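PDB 3UMF: adenylate kinase from Schistosoma mansoni, which catalyses the reversible transfer of a phosphoryl group from ATP to AMP, giving two molecules of ADP. Local coordinates for residues N163-T166 / I167-R170; E176-K179 / P180-H184; K79-M82 / E83-E86; H184-Q188 / N189-T193; E119-Q122 / G123-E127. All coordinates share one frame; numbering follows the deposited sequence.

All five interactions are local, each joining neighbouring turns or a helix end rather than closing a long loop. From the N terminus, interaction 3 (79-86) ends helix 73-84 and interaction 5 (119-127) starts helix 120-129. Interaction 1 lies within helix 161-177, interaction 2 joins that helix to helix 179-186, and interaction 4 leads on into edge strand 191-195 of the parallel sheet. None nests in another; interactions 2 and 4 share His-184. In space, interactions 2, 4 and 5 cluster: Leu-120 and Ile-124 pack on His-184, and Tyr-185 reaches Glu-127. Interactions 1 and 3 stand apart, their centres about 25 Å from each other.

Interaction 1 of 5, residues N163-T166 / I167-R170; sequences NEET and IVKR
Glu-165 and Lys-169, one turn apart on helix 161-177, form the salt bridge of this contact, with OE2 of Glu-165 3.1 Å from NZ of Lys-169. The ammonium does not lie in the plane of the carboxylate but meets OE2 from above it, 43° out of plane. Both chains bend to meet: Glu-165 sends CG away from its own N (chi1 -176°) and then folds at chi2, while Lys-169 folds at chi2 and chi4. With CG beside its own backbone N (chi1 -64°), Lys-169 lays that CG 3.2 Å from O of Glu-165.

Backbone hydrogen bonds carry the helix through the same residues. The N of Lys-169 binds O of Glu-165 at 2.9 Å, and N of Arg-170 binds O of Thr-166 at 2.9 Å. Val-168 N reaches Glu-164 O at 3.0 Å, whereas the bond from Ile-167 N to Asn-163 O is weak at 3.4 Å.

Val-168 touches oxygens within the contact: its CG2 rests 3.4 Å from O of Glu-164, and the CB of Val-168 lies 4.0 Å from OE1 of Glu-165. Ile-167 and Val-168 face helix 143-150, touching Met-146 and Arg-147 among others, while Glu-164 OE2 accepts a bond from the backbone N of Lys-152.

The chemistry thus differs round the helix: branched side chains seat it against helix 143-150, while an ion pair spans one turn between two exposed residues. Arg-172, whose NH1 is close to Lys-169 NZ, adds a like charge that Glu-165 may partly offset.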
loop_
_atom_site.group_PDB
_atom_site.type_symbol
_atom_site.label_atom_id
_atom_site.label_comp_id
_atom_site.label_asym_id
_atom_site.label_seq_id
_atom_site.Cartn_x
_atom_site.Cartn_y
_atom_site.Cartn_z
ATOM N N ASN A 163 3.449 -18.776 17.804
ATOM C CA ASN A 163 2.897 -18.240 16.561
ATOM C C ASN A 163 2.196 -16.902 16.771
ATOM O O ASN A 163 2.323 -15.987 15.953
ATOM C CB ASN A 163 1.931 -19.245 15.924
ATOM C CG ASN A 163 2.650 -20.414 15.275
ATOM O OD1 ASN A 163 3.878 -20.502 15.311
ATOM N ND2 ASN A 163 1.883 -21.319 14.679
ATOM N N GLU A 164 1.454 -16.791 17.869
ATOM C CA GLU A 164 0.758 -15.550 18.191
ATOM C C GLU A 164 1.740 -14.421 18.514
ATOM O O GLU A 164 1.546 -13.280 18.093
ATOM C CB GLU A 164 -0.223 -15.767 19.347
ATOM C CG GLU A 164 -1.361 -16.727 19.014
ATOM C CD GLU A 164 -2.364 -16.868 20.141
ATOM O OE1 GLU A 164 -2.035 -16.492 21.288
ATOM O OE2 GLU A 164 -3.489 -17.352 19.881
ATOM N N GLU A 165 2.797 -14.745 19.252
ATOM C CA GLU A 165 3.812 -13.756 19.603
ATOM C C GLU A 165 4.570 -13.260 18.371
ATOM O O GLU A 165 4.971 -12.096 18.315
ATOM C CB GLU A 165 4.782 -14.306 20.657
ATOM C CG GLU A 165 5.825 -13.304 21.165
ATOM C CD GLU A 165 5.250 -12.232 22.090
ATOM O OE1 GLU A 165 4.013 -12.168 22.263
ATOM O OE2 GLU A 165 6.044 -11.447 22.656
ATOM N N THR A 166 4.759 -14.135 17.386
ATOM C CA THR A 166 5.384 -13.730 16.128
ATOM C C THR A 166 4.563 -12.636 15.446
ATOM O O THR A 166 5.111 -11.656 14.938
ATOM C CB THR A 166 5.557 -14.924 15.166
ATOM O OG1 THR A 166 6.461 -15.873 15.743
ATOM C CG2 THR A 166 6.113 -14.456 13.823
ATOM N N ILE A 167 3.244 -12.805 15.452
ATOM C CA ILE A 167 2.335 -11.821 14.868
ATOM C C ILE A 167 2.317 -10.518 15.674
ATOM O O ILE A 167 2.238 -9.424 15.106
ATOM C CB ILE A 167 0.904 -12.394 14.750
ATOM C CG1 ILE A 167 0.879 -13.534 13.725
ATOM C CG2 ILE A 167 -0.090 -11.308 14.367
ATOM C CD1 ILE A 167 -0.493 -14.138 13.522
ATOM N N VAL A 168 2.392 -10.632 16.997
ATOM C CA VAL A 168 2.502 -9.447 17.844
ATOM C C VAL A 168 3.759 -8.652 17.489
ATOM O O VAL A 168 3.695 -7.437 17.305
ATOM C CB VAL A 168 2.502 -9.808 19.347
ATOM C CG1 VAL A 168 2.903 -8.604 20.185
ATOM C CG2 VAL A 168 1.128 -10.320 19.768
ATOM N N LYS A 169 4.889 -9.344 17.371
ATOM C CA LYS A 169 6.149 -8.713 16.974
ATOM C C LYS A 169 6.091 -8.135 15.562
ATOM O O LYS A 169 6.682 -7.091 15.284
ATOM C CB LYS A 169 7.309 -9.709 17.068
ATOM C CG LYS A 169 7.601 -10.201 18.471
ATOM C CD LYS A 169 7.692 -9.049 19.456
ATOM C CE LYS A 169 8.196 -9.538 20.804
ATOM N NZ LYS A 169 7.535 -8.821 21.923
ATOM N N ARG A 170 5.390 -8.818 14.665
ATOM C CA ARG A 170 5.241 -8.320 13.300
ATOM C C ARG A 170 4.419 -7.033 13.297
ATOM O O ARG A 170 4.699 -6.107 12.533
ATOM C CB ARG A 170 4.596 -9.374 12.400
ATOM C CG ARG A 170 4.540 -8.981 10.929
ATOM C CD ARG A 170 3.874 -10.066 10.098
ATOM N NE ARG A 170 4.608 -11.326 10.168
ATOM C CZ ARG A 170 4.158 -12.480 9.690
ATOM N NH1 ARG A 170 2.971 -12.538 9.105
ATOM N NH2 ARG A 170 4.893 -13.576 9.800
#

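Interaction 2 of 5, residues E176-K179 / P180-H184; sequences ELTK and PVIEH
A helix-helix junction is formed here: helix 161-177 gives way to helix 179-186, and Pro-180 lies in the first turn of the new one. Its ring nitrogen has no hydrogen to donate to O of Glu-176, and CD of Pro-180 stands 3.7 Å from O of Leu-177. A water is inserted between Leu-177 O and Val-181 N, the pair a regular helix would join directly: it donates to that carbonyl at 2.8 Å and accepts a weak bond from the valine N, so it bridges the two helices. Regular bonding then resumes: Ile-182 N donates to Thr-178 O at 3.1 Å, and Glu-183 N to Lys-179 O at 3.0 Å.

Val-181 and Ile-182 both pack against Thr-178. Val-181 holds CG1 between its backbone N and carbonyl carbon (chi1 72°), which places that methyl 3.2 Å from O of Thr-178. Ile-182 passes at a slant to the threonine, whose OG1 is bonded back to O of Phe-174. On the outer side, the extended Lys-179 chain reaches Glu-176 in a salt bridge, NZ to OE1 3.2 Å, approaching on the syn side of the carboxylate but 32° out of its plane. The terminal CD1 of Ile-182 comes to 3.7 Å from OG1 of Thr-178.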
loop_
_atom_site.group_PDB
_atom_site.type_symbol
_atom_site.label_atom_id
_atom_site.label_comp_id
_atom_site.label_asym_id
_atom_site.label_seq_id
_atom_site.Cartn_x
_atom_site.Cartn_y
_atom_site.Cartn_z
ATOM N N GLU A 176 6.364 0.509 14.153
ATOM C CA GLU A 176 7.573 1.310 14.310
ATOM C C GLU A 176 8.184 1.682 12.961
ATOM O O GLU A 176 8.614 2.821 12.755
ATOM C CB GLU A 176 8.603 0.549 15.146
ATOM C CG GLU A 176 9.899 1.310 15.388
ATOM C CD GLU A 176 9.724 2.484 16.336
ATOM O OE1 GLU A 176 8.774 2.462 17.148
ATOM O OE2 GLU A 176 10.537 3.428 16.273
ATOM N N LEU A 177 8.222 0.717 12.050
ATOM C CA LEU A 177 8.824 0.917 10.739
ATOM C C LEU A 177 8.166 2.062 9.973
ATOM O O LEU A 177 8.848 2.848 9.322
ATOM C CB LEU A 177 8.727 -0.374 9.918
ATOM C CG LEU A 177 9.366 -0.356 8.525
ATOM C CD1 LEU A 177 10.884 -0.321 8.636
ATOM C CD2 LEU A 177 8.906 -1.549 7.695
ATOM N N THR A 178 6.845 2.163 10.073
ATOM C CA THR A 178 6.093 3.115 9.258
ATOM C C THR A 178 5.857 4.474 9.922
ATOM O O THR A 178 5.227 5.348 9.329
ATOM C CB THR A 178 4.728 2.530 8.811
ATOM O OG1 THR A 178 3.927 2.251 9.963
ATOM C CG2 THR A 178 4.929 1.249 8.013
ATOM N N LYS A 179 6.358 4.655 11.142
ATOM C CA LYS A 179 6.164 5.918 11.866
ATOM C C LYS A 179 6.644 7.174 11.125
ATOM O O LYS A 179 5.877 8.126 10.991
ATOM C CB LYS A 179 6.771 5.863 13.278
ATOM C CG LYS A 179 5.857 5.276 14.335
ATOM C CD LYS A 179 6.551 5.256 15.692
ATOM C CE LYS A 179 5.680 4.611 16.756
ATOM N NZ LYS A 179 6.434 4.415 18.028
ATOM N N PRO A 180 7.904 7.189 10.644
ATOM C CA PRO A 180 8.317 8.438 9.990
ATOM C C PRO A 180 7.634 8.697 8.644
ATOM O O PRO A 180 7.501 9.859 8.263
ATOM C CB PRO A 180 9.830 8.267 9.807
ATOM C CG PRO A 180 10.063 6.807 9.846
ATOM C CD PRO A 180 9.022 6.233 10.759
ATOM N N VAL A 181 7.203 7.659 7.935
ATOM C CA VAL A 181 6.533 7.901 6.660
ATOM C C VAL A 181 5.122 8.448 6.880
ATOM O O VAL A 181 4.665 9.327 6.149
ATOM C CB VAL A 181 6.553 6.668 5.713
ATOM C CG1 VAL A 181 5.614 5.575 6.195
ATOM C CG2 VAL A 181 6.203 7.089 4.293
ATOM N N ILE A 182 4.450 7.952 7.913
ATOM C CA ILE A 182 3.126 8.446 8.268
ATOM C C ILE A 182 3.196 9.885 8.779
ATOM O O ILE A 182 2.378 10.725 8.403
ATOM C CB ILE A 182 2.452 7.533 9.312
ATOM C CG1 ILE A 182 2.089 6.189 8.671
ATOM C CG2 ILE A 182 1.210 8.190 9.891
ATOM C CD1 ILE A 182 1.610 5.151 9.661
ATOM N N GLU A 183 4.178 10.173 9.628
ATOM C CA GLU A 183 4.350 11.529 10.144
ATOM C C GLU A 183 4.681 12.524 9.030
ATOM O O GLU A 183 4.198 13.655 9.040
ATOM C CB GLU A 183 5.422 11.566 11.232
ATOM C CG GLU A 183 5.602 12.936 11.870
ATOM C CD GLU A 183 4.333 13.445 12.535
ATOM O OE1 GLU A 183 3.614 12.631 13.153
ATOM O OE2 GLU A 183 4.052 14.659 12.437
ATOM N N HIS A 184 5.495 12.092 8.069
ATOM C CA HIS A 184 5.876 12.927 6.931
ATOM C C HIS A 184 4.671 13.407 6.120
ATOM O O HIS A 184 4.569 14.586 5.781
ATOM C CB HIS A 184 6.852 12.173 6.023
ATOM C CG HIS A 184 7.212 12.911 4.770
ATOM N ND1 HIS A 184 8.037 14.016 4.766
ATOM C CD2 HIS A 184 6.859 12.700 3.481
ATOM C CE1 HIS A 184 8.177 14.453 3.528
ATOM N NE2 HIS A 184 7.473 13.672 2.727
HETATM O O HOH W 1 8.788 5.014 7.611
#

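Interaction 3 of 5, residues K79-M82 / E83-E86; sequences KAMM and ERGE
The Arg-84 guanidinium lies back over the last turn of helix 73-84, one face turned to the backbone of Ala-80 and Met-81. O of Ala-80 sits 3.5 Å above that plane, displaced toward its rim, and N of Met-81 lies over the centre. NH2 reaches CB of Ala-80 at 3.6 Å. The chain leaves beside its own backbone N (chi1 -68°) and turns at chi3, which brings the flat group over the helix.

At the guanidinium edge, in its plane, lies CD of Glu-86; the modelled approach of OE2 of Glu-86 to NH1 of Arg-84 is too short to be taken at face value. Glu-86 crosses Met-81 at about a right angle, with OE1 3.7 Å from CG of Met-81. Its position follows from a Schellman motif: Gly-85 adopts positive phi (80°), while Glu-86 N binds O of Met-81 at 2.9 Å and Gly-85 N binds O of Met-82 at 3.0 Å. On another side, Met-82 packs on Leu-64 and Val-68 of helix 60-68.

The helix end therefore combines the Schellman bonds with a guanidinium laid over Ala-80 and Met-81. Arg-84 and Glu-86 are probably an ion pair, its exact length uncertain, and the partly negative O of Ala-80 would probably also favour the arginine's positive charge.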
loop_
_atom_site.group_PDB
_atom_site.type_symbol
_atom_site.label_atom_id
_atom_site.label_comp_id
_atom_site.label_asym_id
_atom_site.label_seq_id
_atom_site.Cartn_x
_atom_site.Cartn_y
_atom_site.Cartn_z
ATOM N N LYS A 79 14.546 -13.245 -10.322
ATOM C CA LYS A 79 14.200 -14.560 -9.796
ATOM C C LYS A 79 15.373 -15.184 -9.042
ATOM O O LYS A 79 15.200 -15.731 -7.952
ATOM C CB LYS A 79 13.743 -15.474 -10.936
ATOM C CG LYS A 79 13.193 -16.823 -10.499
ATOM C CD LYS A 79 12.582 -17.569 -11.679
ATOM C CE LYS A 79 12.070 -18.940 -11.270
ATOM N NZ LYS A 79 13.165 -19.818 -10.782
ATOM N N ALA A 80 16.568 -15.085 -9.618
ATOM C CA ALA A 80 17.771 -15.610 -8.979
ATOM C C ALA A 80 18.084 -14.867 -7.684
ATOM O O ALA A 80 18.529 -15.473 -6.710
ATOM C CB ALA A 80 18.956 -15.545 -9.933
ATOM N N MET A 81 17.848 -13.556 -7.679
ATOM C CA MET A 81 18.040 -12.742 -6.480
ATOM C C MET A 81 17.065 -13.160 -5.384
ATOM O O MET A 81 17.450 -13.320 -4.227
ATOM C CB MET A 81 17.852 -11.257 -6.803
ATOM C CG MET A 81 19.001 -10.635 -7.579
ATOM S SD MET A 81 18.548 -9.067 -8.352
ATOM C CE MET A 81 18.016 -8.124 -6.926
ATOM N N MET A 82 15.801 -13.328 -5.762
ATOM C CA MET A 82 14.766 -13.769 -4.833
ATOM C C MET A 82 15.104 -15.134 -4.244
ATOM O O MET A 82 14.919 -15.368 -3.050
ATOM C CB MET A 82 13.410 -13.827 -5.535
ATOM C CG MET A 82 12.848 -12.475 -5.944
ATOM S SD MET A 82 11.428 -12.644 -7.044
ATOM C CE MET A 82 10.987 -10.927 -7.292
ATOM N N GLU A 83 15.611 -16.027 -5.087
ATOM C CA GLU A 83 15.974 -17.375 -4.664
ATOM C C GLU A 83 17.057 -17.353 -3.585
ATOM O O GLU A 83 17.049 -18.178 -2.671
ATOM C CB GLU A 83 16.425 -18.202 -5.871
ATOM C CG GLU A 83 16.366 -19.708 -5.672
ATOM C CD GLU A 83 16.450 -20.470 -6.982
ATOM O OE1 GLU A 83 16.510 -19.817 -8.046
ATOM O OE2 GLU A 83 16.453 -21.720 -6.953
ATOM N N ARG A 84 17.977 -16.395 -3.686
ATOM C CA ARG A 84 19.056 -16.250 -2.709
ATOM C C ARG A 84 18.603 -15.533 -1.439
ATOM O O ARG A 84 19.331 -15.504 -0.446
ATOM C CB ARG A 84 20.233 -15.486 -3.321
ATOM C CG ARG A 84 20.969 -16.237 -4.411
ATOM C CD ARG A 84 22.092 -15.397 -4.994
ATOM N NE ARG A 84 22.045 -15.383 -6.453
ATOM C CZ ARG A 84 22.043 -14.279 -7.191
ATOM N NH1 ARG A 84 22.096 -13.090 -6.608
ATOM N NH2 ARG A 84 21.996 -14.365 -8.513
ATOM N N GLY A 85 17.410 -14.952 -1.475
ATOM C CA GLY A 85 16.914 -14.177 -0.354
ATOM C C GLY A 85 17.498 -12.778 -0.347
ATOM O O GLY A 85 17.535 -12.111 0.690
ATOM N N GLU A 86 17.962 -12.339 -1.515
ATOM C CA GLU A 86 18.490 -10.991 -1.685
ATOM C C GLU A 86 17.368 -9.964 -1.768
ATOM O O GLU A 86 16.243 -10.280 -2.166
ATOM C CB GLU A 86 19.348 -10.903 -2.948
ATOM C CG GLU A 86 20.708 -11.571 -2.852
ATOM C CD GLU A 86 21.540 -11.336 -4.096
ATOM O OE1 GLU A 86 21.336 -10.293 -4.754
ATOM O OE2 GLU A 86 22.388 -12.192 -4.426
#

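Interaction 4 of 5, residues H184-Q188 / N189-T193; sequences HYKQQ and NKVIT
Val-191 folds back on Tyr-185 and Lys-186 just after a Schellman motif that ends helix 179-186 and leads into strand 191-195. Its CG2 touches CB of Tyr-185 at 3.6 Å and approaches N of Lys-186 to 3.3 Å. Further along the strand, OG1 of Thr-193 lies 4.0 Å from CE of Lys-186, whose aliphatic chain slants past both strand residues.

The turn sets this approach. Asn-189 takes positive phi (61°) and its N binds O of Lys-186 at 3.0 Å, closing a type I turn, while Lys-190 N binds O of Tyr-185 at 3.0 Å.

Farther out, backbone bonds between Lys-190 and Ile-192 and strand 135-140 add the new strand to the edge of the parallel sheet. Lys-190 NZ binds the carbonyl of Cys-133, and Tyr-185 OH bonds to Glu-127 of helix 120-129, so both sides of the turn are anchored. Within the helix end, the tyrosine ring has its neighbour His-184 over one face: CD2 of His-184 sits 3.7 Å above the centre of the Tyr-185 ring.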
loop_
_atom_site.group_PDB
_atom_site.type_symbol
_atom_site.label_atom_id
_atom_site.label_comp_id
_atom_site.label_asym_id
_atom_site.label_seq_id
_atom_site.Cartn_x
_atom_site.Cartn_y
_atom_site.Cartn_z
ATOM N N HIS A 184 5.495 12.092 8.069
ATOM C CA HIS A 184 5.876 12.927 6.931
ATOM C C HIS A 184 4.671 13.407 6.120
ATOM O O HIS A 184 4.569 14.586 5.781
ATOM C CB HIS A 184 6.852 12.173 6.023
ATOM C CG HIS A 184 7.212 12.911 4.770
ATOM N ND1 HIS A 184 8.037 14.016 4.766
ATOM C CD2 HIS A 184 6.859 12.700 3.481
ATOM C CE1 HIS A 184 8.177 14.453 3.528
ATOM N NE2 HIS A 184 7.473 13.672 2.727
ATOM N N TYR A 185 3.753 12.499 5.809
ATOM C CA TYR A 185 2.578 12.878 5.031
ATOM C C TYR A 185 1.482 13.508 5.887
ATOM O O TYR A 185 0.634 14.238 5.376
ATOM C CB TYR A 185 2.046 11.692 4.223
ATOM C CG TYR A 185 2.977 11.291 3.107
ATOM C CD1 TYR A 185 3.045 12.037 1.937
ATOM C CD2 TYR A 185 3.800 10.183 3.225
ATOM C CE1 TYR A 185 3.903 11.682 0.913
ATOM C CE2 TYR A 185 4.660 9.819 2.206
ATOM C CZ TYR A 185 4.707 10.571 1.054
ATOM O OH TYR A 185 5.560 10.216 0.036
ATOM N N LYS A 186 1.502 13.229 7.187
ATOM C CA LYS A 186 0.546 13.843 8.101
ATOM C C LYS A 186 0.797 15.348 8.210
ATOM O O LYS A 186 -0.143 16.137 8.279
ATOM C CB LYS A 186 0.620 13.186 9.480
ATOM C CG LYS A 186 -0.733 12.966 10.134
ATOM C CD LYS A 186 -0.592 12.294 11.496
ATOM C CE LYS A 186 -1.081 10.853 11.470
ATOM N NZ LYS A 186 -0.906 10.192 12.797
ATOM N N GLN A 187 2.069 15.736 8.213
ATOM C CA GLN A 187 2.451 17.147 8.251
ATOM C C GLN A 187 1.973 17.905 7.016
ATOM O O GLN A 187 1.776 19.119 7.066
ATOM C CB GLN A 187 3.969 17.285 8.392
ATOM C CG GLN A 187 4.503 16.896 9.759
ATOM C CD GLN A 187 6.014 16.770 9.784
ATOM O OE1 GLN A 187 6.700 17.183 8.849
ATOM N NE2 GLN A 187 6.540 16.190 10.857
ATOM N N GLN A 188 1.791 17.186 5.913
ATOM C CA GLN A 188 1.338 17.797 4.667
ATOM C C GLN A 188 -0.176 17.731 4.546
ATOM O O GLN A 188 -0.735 18.102 3.512
ATOM C CB GLN A 188 1.964 17.091 3.463
ATOM C CG GLN A 188 3.474 17.000 3.501
ATOM C CD GLN A 188 4.029 16.270 2.295
ATOM O OE1 GLN A 188 3.610 16.511 1.164
ATOM N NE2 GLN A 188 4.968 15.362 2.532
ATOM N N ASN A 189 -0.825 17.243 5.601
ATOM C CA ASN A 189 -2.278 17.113 5.630
ATOM C C ASN A 189 -2.780 16.184 4.525
ATOM O O ASN A 189 -3.802 16.456 3.895
ATOM C CB ASN A 189 -2.940 18.495 5.520
ATOM C CG ASN A 189 -4.168 18.629 6.391
ATOM O OD1 ASN A 189 -4.175 18.209 7.549
ATOM N ND2 ASN A 189 -5.219 19.218 5.835
ATOM N N LYS A 190 -2.062 15.084 4.299
ATOM C CA LYS A 190 -2.397 14.151 3.220
ATOM C C LYS A 190 -2.711 12.743 3.719
ATOM O O LYS A 190 -2.868 11.823 2.918
ATOM C CB LYS A 190 -1.253 14.075 2.200
ATOM C CG LYS A 190 -1.200 15.231 1.215
ATOM C CD LYS A 190 0.011 15.099 0.308
ATOM C CE LYS A 190 -0.256 15.668 -1.073
ATOM N NZ LYS A 190 0.935 15.543 -1.958
ATOM N N VAL A 191 -2.794 12.570 5.035
ATOM C CA VAL A 191 -3.084 11.254 5.597
ATOM C C VAL A 191 -4.535 11.137 6.044
ATOM O O VAL A 191 -5.026 11.954 6.826
ATOM C CB VAL A 191 -2.157 10.922 6.793
ATOM C CG1 VAL A 191 -2.561 9.598 7.441
ATOM C CG2 VAL A 191 -0.712 10.869 6.333
ATOM N N ILE A 192 -5.223 10.130 5.519
ATOM C CA ILE A 192 -6.545 9.771 6.006
ATOM C C ILE A 192 -6.390 8.651 7.025
ATOM O O ILE A 192 -6.136 7.498 6.664
ATOM C CB ILE A 192 -7.461 9.301 4.863
ATOM C CG1 ILE A 192 -7.690 10.440 3.866
ATOM C CG2 ILE A 192 -8.789 8.809 5.409
ATOM C CD1 ILE A 192 -8.498 10.032 2.659
ATOM N N THR A 193 -6.519 8.993 8.300
ATOM C CA THR A 193 -6.390 8.001 9.358
ATOM C C THR A 193 -7.741 7.349 9.612
ATOM O O THR A 193 -8.669 7.993 10.109
ATOM C CB THR A 193 -5.834 8.624 10.651
ATOM O OG1 THR A 193 -4.528 9.153 10.389
ATOM C CG2 THR A 193 -5.741 7.581 11.757
#

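Interaction 5 of 5, residues E119-Q122 / G123-E127; sequences ELDQ and GIKFE
Helical bonds link Leu-120 to Ile-124 and Asp-121 to Lys-125 in the first turns of helix 120-129, with Ile-124 N to Leu-120 O at 3.1 Å and nearly straight at hydrogen (176°), and Lys-125 N to Asp-121 O also at 3.1 Å. Glu-119 occupies the N-cap position, its O accepting a weak bond from Gly-123 N at 3.4 Å.

Leu-120 and Ile-124 pair along one side, CG of the leucine 3.8 Å from CD1 of the isoleucine. Both also pack on His-184, so this side of the helix meets helix 179-186. On another side, the extended Lys-125 chain runs close to the Asp-121 backbone, its CG 3.2 Å from O of Asp-121. The two charged ends stay beyond salt-bridge range; Lys-125 packs on Leu-90 and Leu-94 of helix 90-104, and its NZ makes a long, weak ion pair with Glu-91. Asp-121 turns CG between its backbone N and carbonyl carbon (chi1 55°), where OD1 takes a weak and strongly bent bond from N of Gln-122.

OE1 of Gln-122 reaches back to the segment before the helix, accepting a bond from N of Arg-118 and a weak one from N of Glu-119. The buried Phe-126 meets Phe-33 edge to face, and CB of Phe-126 rests 3.2 Å from O of Gln-122.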
loop_
_atom_site.group_PDB
_atom_site.type_symbol
_atom_site.label_atom_id
_atom_site.label_comp_id
_atom_site.label_asym_id
_atom_site.label_seq_id
_atom_site.Cartn_x
_atom_site.Cartn_y
_atom_site.Cartn_z
ATOM N N GLU A 119 8.392 2.791 3.850
ATOM C CA GLU A 119 9.464 3.616 4.401
ATOM C C GLU A 119 9.525 4.978 3.706
ATOM O O GLU A 119 9.016 5.143 2.595
ATOM C CB GLU A 119 10.809 2.886 4.310
ATOM C CG GLU A 119 10.847 1.568 5.085
ATOM C CD GLU A 119 12.154 0.812 4.928
ATOM O OE1 GLU A 119 13.226 1.430 5.096
ATOM O OE2 GLU A 119 12.105 -0.405 4.646
ATOM N N LEU A 120 10.153 5.949 4.365
ATOM C CA LEU A 120 10.153 7.330 3.892
ATOM C C LEU A 120 10.828 7.510 2.532
ATOM O O LEU A 120 10.357 8.289 1.700
ATOM C CB LEU A 120 10.798 8.250 4.933
ATOM C CG LEU A 120 10.671 9.753 4.672
ATOM C CD1 LEU A 120 9.234 10.099 4.339
ATOM C CD2 LEU A 120 11.146 10.548 5.877
ATOM N N ASP A 121 11.928 6.795 2.306
ATOM C CA ASP A 121 12.653 6.901 1.043
ATOM C C ASP A 121 11.787 6.459 -0.131
ATOM O O ASP A 121 11.847 7.045 -1.210
ATOM C CB ASP A 121 13.964 6.106 1.092
ATOM C CG ASP A 121 13.756 4.645 1.462
ATOM O OD1 ASP A 121 12.615 4.258 1.789
ATOM O OD2 ASP A 121 14.744 3.881 1.434
ATOM N N GLN A 122 10.969 5.434 0.097
ATOM C CA GLN A 122 10.063 4.923 -0.927
ATOM C C GLN A 122 9.039 5.976 -1.347
ATOM O O GLN A 122 8.713 6.100 -2.528
ATOM C CB GLN A 122 9.345 3.665 -0.422
ATOM C CG GLN A 122 10.269 2.520 -0.038
ATOM C CD GLN A 122 9.515 1.332 0.528
ATOM O OE1 GLN A 122 8.307 1.400 0.755
ATOM N NE2 GLN A 122 10.225 0.233 0.757
ATOM N N GLY A 123 8.541 6.732 -0.372
ATOM C CA GLY A 123 7.535 7.745 -0.632
ATOM C C GLY A 123 8.073 8.942 -1.393
ATOM O O GLY A 123 7.515 9.341 -2.418
ATOM N N ILE A 124 9.162 9.514 -0.892
ATOM C CA ILE A 124 9.760 10.698 -1.500
ATOM C C ILE A 124 10.264 10.427 -2.920
ATOM O O ILE A 124 9.994 11.206 -3.836
ATOM C CB ILE A 124 10.899 11.267 -0.618
ATOM C CG1 ILE A 124 10.318 11.844 0.679
ATOM C CG2 ILE A 124 11.680 12.337 -1.365
ATOM C CD1 ILE A 124 11.356 12.128 1.742
ATOM N N LYS A 125 10.983 9.322 -3.105
ATOM C CA LYS A 125 11.486 8.965 -4.431
ATOM C C LYS A 125 10.359 8.695 -5.426
ATOM O O LYS A 125 10.500 8.987 -6.610
ATOM C CB LYS A 125 12.425 7.757 -4.358
ATOM C CG LYS A 125 13.712 8.010 -3.595
ATOM C CD LYS A 125 14.620 6.794 -3.648
ATOM C CE LYS A 125 15.544 6.739 -2.443
ATOM N NZ LYS A 125 16.352 5.489 -2.423
ATOM N N PHE A 126 9.251 8.135 -4.948
ATOM C CA PHE A 126 8.100 7.885 -5.812
ATOM C C PHE A 126 7.554 9.199 -6.338
ATOM O O PHE A 126 7.327 9.357 -7.536
ATOM C CB PHE A 126 6.995 7.131 -5.061
ATOM C CG PHE A 126 5.774 6.847 -5.901
ATOM C CD1 PHE A 126 4.761 7.788 -6.030
ATOM C CD2 PHE A 126 5.641 5.637 -6.560
ATOM C CE1 PHE A 126 3.643 7.527 -6.805
ATOM C CE2 PHE A 126 4.522 5.371 -7.334
ATOM C CZ PHE A 126 3.524 6.317 -7.456
ATOM N N GLU A 127 7.340 10.143 -5.429
ATOM C CA GLU A 127 6.780 11.436 -5.792
ATOM C C GLU A 127 7.723 12.229 -6.697
ATOM O O GLU A 127 7.276 13.049 -7.495
ATOM C CB GLU A 127 6.418 12.234 -4.538
ATOM C CG GLU A 127 5.420 11.521 -3.640
ATOM C CD GLU A 127 5.026 12.340 -2.429
ATOM O OE1 GLU A 127 5.845 12.448 -1.491
ATOM O OE2 GLU A 127 3.897 12.872 -2.413
#